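Local coordinates for protein tRNA-splicing ligase RtcB (Thermus thermophilus, PDB 2EPG) that probably joins RNA ends by a GTP- and manganese-dependent reaction, sealing 3'-phosphate or 2',3'-cyclic phosphate ends to 5'-hydroxyl ends, at residues Q258-V261 against E262-L265. Sequence-based numbering, arbitrary orientation.
Sequences QDYV and ERFL
Phe264 CE1 meets the Tyr260 ring at its edge, near the ring plane, 3.8 Å from Tyr260 CD2, while Tyr260 CB lies over one face of the Phe264 ring, offset toward the rim. Arg263 runs alongside Tyr260, its aliphatic chain fully extended (CG anti to the backbone N, chi1 -179°); this carries Arg263 NH2 to 3.6 Å from Tyr260 CE2, with guanidinium and ring planes 35° apart. Both polar ends reach further: Tyr260 OH is hydrogen-bonded to Lys194 O, and Arg263 NH2 forms a salt bridge with Asp292 of helix 288-321, where the Tyr260 ring also meets that of Tyr293. In the last two turns of helix 250-265, i to i+3 and i to i+4 spacing thus groups Tyr260, Arg263 and Phe264, and pairs Val261 with Leu265. Val261 CG1 touches Leu265 CD1 at 3.8 Å, and Val261 also packs against Tyr80 and Pro100. Gln258 NE2 lies 2.7 Å from Glu262 OE1, but the N-H...O angle is only 129°, making the hydrogen bond weak. Phe264 N donates to Tyr260 O (2.7 Å) and Leu265 N to Val261 O (2.9 Å). Aromatic and charged contacts therefore join this end of the helix to helix 288-321, whereas Gln258-Glu262 is probably a loose surface pairing.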
ATOM      1  N   GLN A 258      -0.103  -1.635  18.074  1.00 36.20           N
ATOM      2  CA  GLN A 258       0.279  -2.223  19.358  1.00 37.50           C
ATOM      3  C   GLN A 258      -0.738  -1.911  20.447  1.00 35.22           C
ATOM      4  O   GLN A 258      -1.156  -2.794  21.185  1.00 35.04           O
ATOM      5  CB  GLN A 258       1.652  -1.702  19.786  1.00 39.01           C
ATOM      6  CG  GLN A 258       2.083  -2.170  21.162  1.00 45.54           C
ATOM      7  CD  GLN A 258       2.461  -3.641  21.192  1.00 48.44           C
ATOM      8  OE1 GLN A 258       3.462  -4.044  20.596  1.00 53.27           O
ATOM      9  NE2 GLN A 258       1.658  -4.452  21.883  1.00 49.96           N
ATOM     10  N   ASP A 259      -1.133  -0.646  20.537  1.00 35.40           N
ATOM     11  CA  ASP A 259      -2.103  -0.196  21.533  1.00 34.02           C
ATOM     12  C   ASP A 259      -3.399  -0.988  21.448  1.00 35.25           C
ATOM     13  O   ASP A 259      -3.949  -1.404  22.467  1.00 35.59           O
ATOM     14  CB  ASP A 259      -2.437   1.285  21.335  1.00 34.39           C
ATOM     15  CG  ASP A 259      -1.268   2.212  21.636  1.00 35.51           C
ATOM     16  OD1 ASP A 259      -1.347   3.398  21.248  1.00 35.01           O
ATOM     17  OD2 ASP A 259      -0.281   1.771  22.263  1.00 36.52           O
ATOM     18  N   TYR A 260      -3.893  -1.201  20.232  1.00 35.45           N
ATOM     19  CA  TYR A 260      -5.154  -1.908  20.067  1.00 33.72           C
ATOM     20  C   TYR A 260      -5.113  -3.421  20.085  1.00 34.80           C
ATOM     21  O   TYR A 260      -6.088  -4.047  20.478  1.00 34.96           O
ATOM     22  CB  TYR A 260      -5.889  -1.395  18.825  1.00 29.87           C
ATOM     23  CG  TYR A 260      -6.518  -0.037  19.082  1.00 27.53           C
ATOM     24  CD1 TYR A 260      -5.829   1.138  18.792  1.00 26.73           C
ATOM     25  CD2 TYR A 260      -7.766   0.062  19.703  1.00 26.08           C
ATOM     26  CE1 TYR A 260      -6.362   2.384  19.118  1.00 25.83           C
ATOM     27  CE2 TYR A 260      -8.313   1.296  20.039  1.00 27.04           C
ATOM     28  CZ  TYR A 260      -7.603   2.450  19.745  1.00 26.34           C
ATOM     29  OH  TYR A 260      -8.131   3.662  20.089  1.00 28.03           O
ATOM     30  N   VAL A 261      -4.005  -4.020  19.664  1.00 36.97           N
ATOM     31  CA  VAL A 261      -3.921  -5.470  19.715  1.00 37.89           C
ATOM     32  C   VAL A 261      -4.098  -5.856  21.184  1.00 40.62           C
ATOM     33  O   VAL A 261      -4.949  -6.690  21.516  1.00 38.92           O
ATOM     34  CB  VAL A 261      -2.546  -6.012  19.244  1.00 38.93           C
ATOM     35  CG1 VAL A 261      -2.407  -7.475  19.649  1.00 39.38           C
ATOM     36  CG2 VAL A 261      -2.416  -5.886  17.734  1.00 38.13           C
ATOM     37  N   GLU A 262      -3.304  -5.242  22.063  1.00 41.05           N
ATOM     38  CA  GLU A 262      -3.392  -5.565  23.482  1.00 44.11           C
ATOM     39  C   GLU A 262      -4.725  -5.164  24.086  1.00 43.70           C
ATOM     40  O   GLU A 262      -5.245  -5.860  24.950  1.00 43.33           O
ATOM     41  CB  GLU A 262      -2.220  -4.955  24.273  1.00 48.01           C
ATOM     42  CG  GLU A 262      -1.794  -3.558  23.881  1.00 53.20           C
ATOM     43  CD  GLU A 262      -0.495  -3.139  24.577  1.00 57.59           C
ATOM     44  OE1 GLU A 262       0.566  -3.755  24.302  1.00 58.34           O
ATOM     45  OE2 GLU A 262      -0.535  -2.196  25.403  1.00 58.67           O
ATOM     46  N   ARG A 263      -5.299  -4.059  23.622  1.00 43.74           N
ATOM     47  CA  ARG A 263      -6.592  -3.654  24.136  1.00 43.01           C
ATOM     48  C   ARG A 263      -7.636  -4.684  23.678  1.00 43.51           C
ATOM     49  O   ARG A 263      -8.548  -5.021  24.432  1.00 42.41           O
ATOM     50  CB  ARG A 263      -6.962  -2.253  23.640  1.00 45.03           C
ATOM     51  CG  ARG A 263      -8.310  -1.777  24.173  1.00 46.67           C
ATOM     52  CD  ARG A 263      -8.647  -0.334  23.813  1.00 49.81           C
ATOM     53  NE  ARG A 263      -9.994  -0.010  24.289  1.00 52.15           N
ATOM     54  CZ  ARG A 263     -10.710   1.043  23.905  1.00 52.76           C
ATOM     55  NH1 ARG A 263     -11.923   1.225  24.409  1.00 53.38           N
ATOM     56  NH2 ARG A 263     -10.224   1.909  23.026  1.00 51.20           N
ATOM     57  N   PHE A 264      -7.491  -5.191  22.451  1.00 43.62           N
ATOM     58  CA  PHE A 264      -8.418  -6.196  21.896  1.00 44.16           C
ATOM     59  C   PHE A 264      -8.267  -7.558  22.563  1.00 46.15           C
ATOM     60  O   PHE A 264      -9.212  -8.346  22.617  1.00 46.64           O
ATOM     61  CB  PHE A 264      -8.194  -6.384  20.388  1.00 40.26           C
ATOM     62  CG  PHE A 264      -8.866  -5.351  19.523  1.00 37.19           C
ATOM     63  CD1 PHE A 264      -9.246  -4.114  20.045  1.00 36.21           C
ATOM     64  CD2 PHE A 264      -9.068  -5.597  18.166  1.00 34.28           C
ATOM     65  CE1 PHE A 264      -9.817  -3.131  19.224  1.00 35.12           C
ATOM     66  CE2 PHE A 264      -9.637  -4.619  17.336  1.00 34.70           C
ATOM     67  CZ  PHE A 264     -10.010  -3.386  17.863  1.00 33.34           C
ATOM     68  N   LEU A 265      -7.068  -7.852  23.046  1.00 48.65           N
ATOM     69  CA  LEU A 265      -6.834  -9.123  23.702  1.00 52.07           C
ATOM     70  C   LEU A 265      -7.513  -9.119  25.069  1.00 53.90           C
ATOM     71  O   LEU A 265      -8.163 -10.094  25.455  1.00 53.91           O
ATOM     72  CB  LEU A 265      -5.329  -9.363  23.860  1.00 52.92           C
ATOM     73  CG  LEU A 265      -4.555  -9.693  22.576  1.00 53.46           C
ATOM     74  CD1 LEU A 265      -3.057  -9.518  22.816  1.00 52.31           C
ATOM     75  CD2 LEU A 265      -4.883 -11.120  22.131  1.00 52.50           C
TER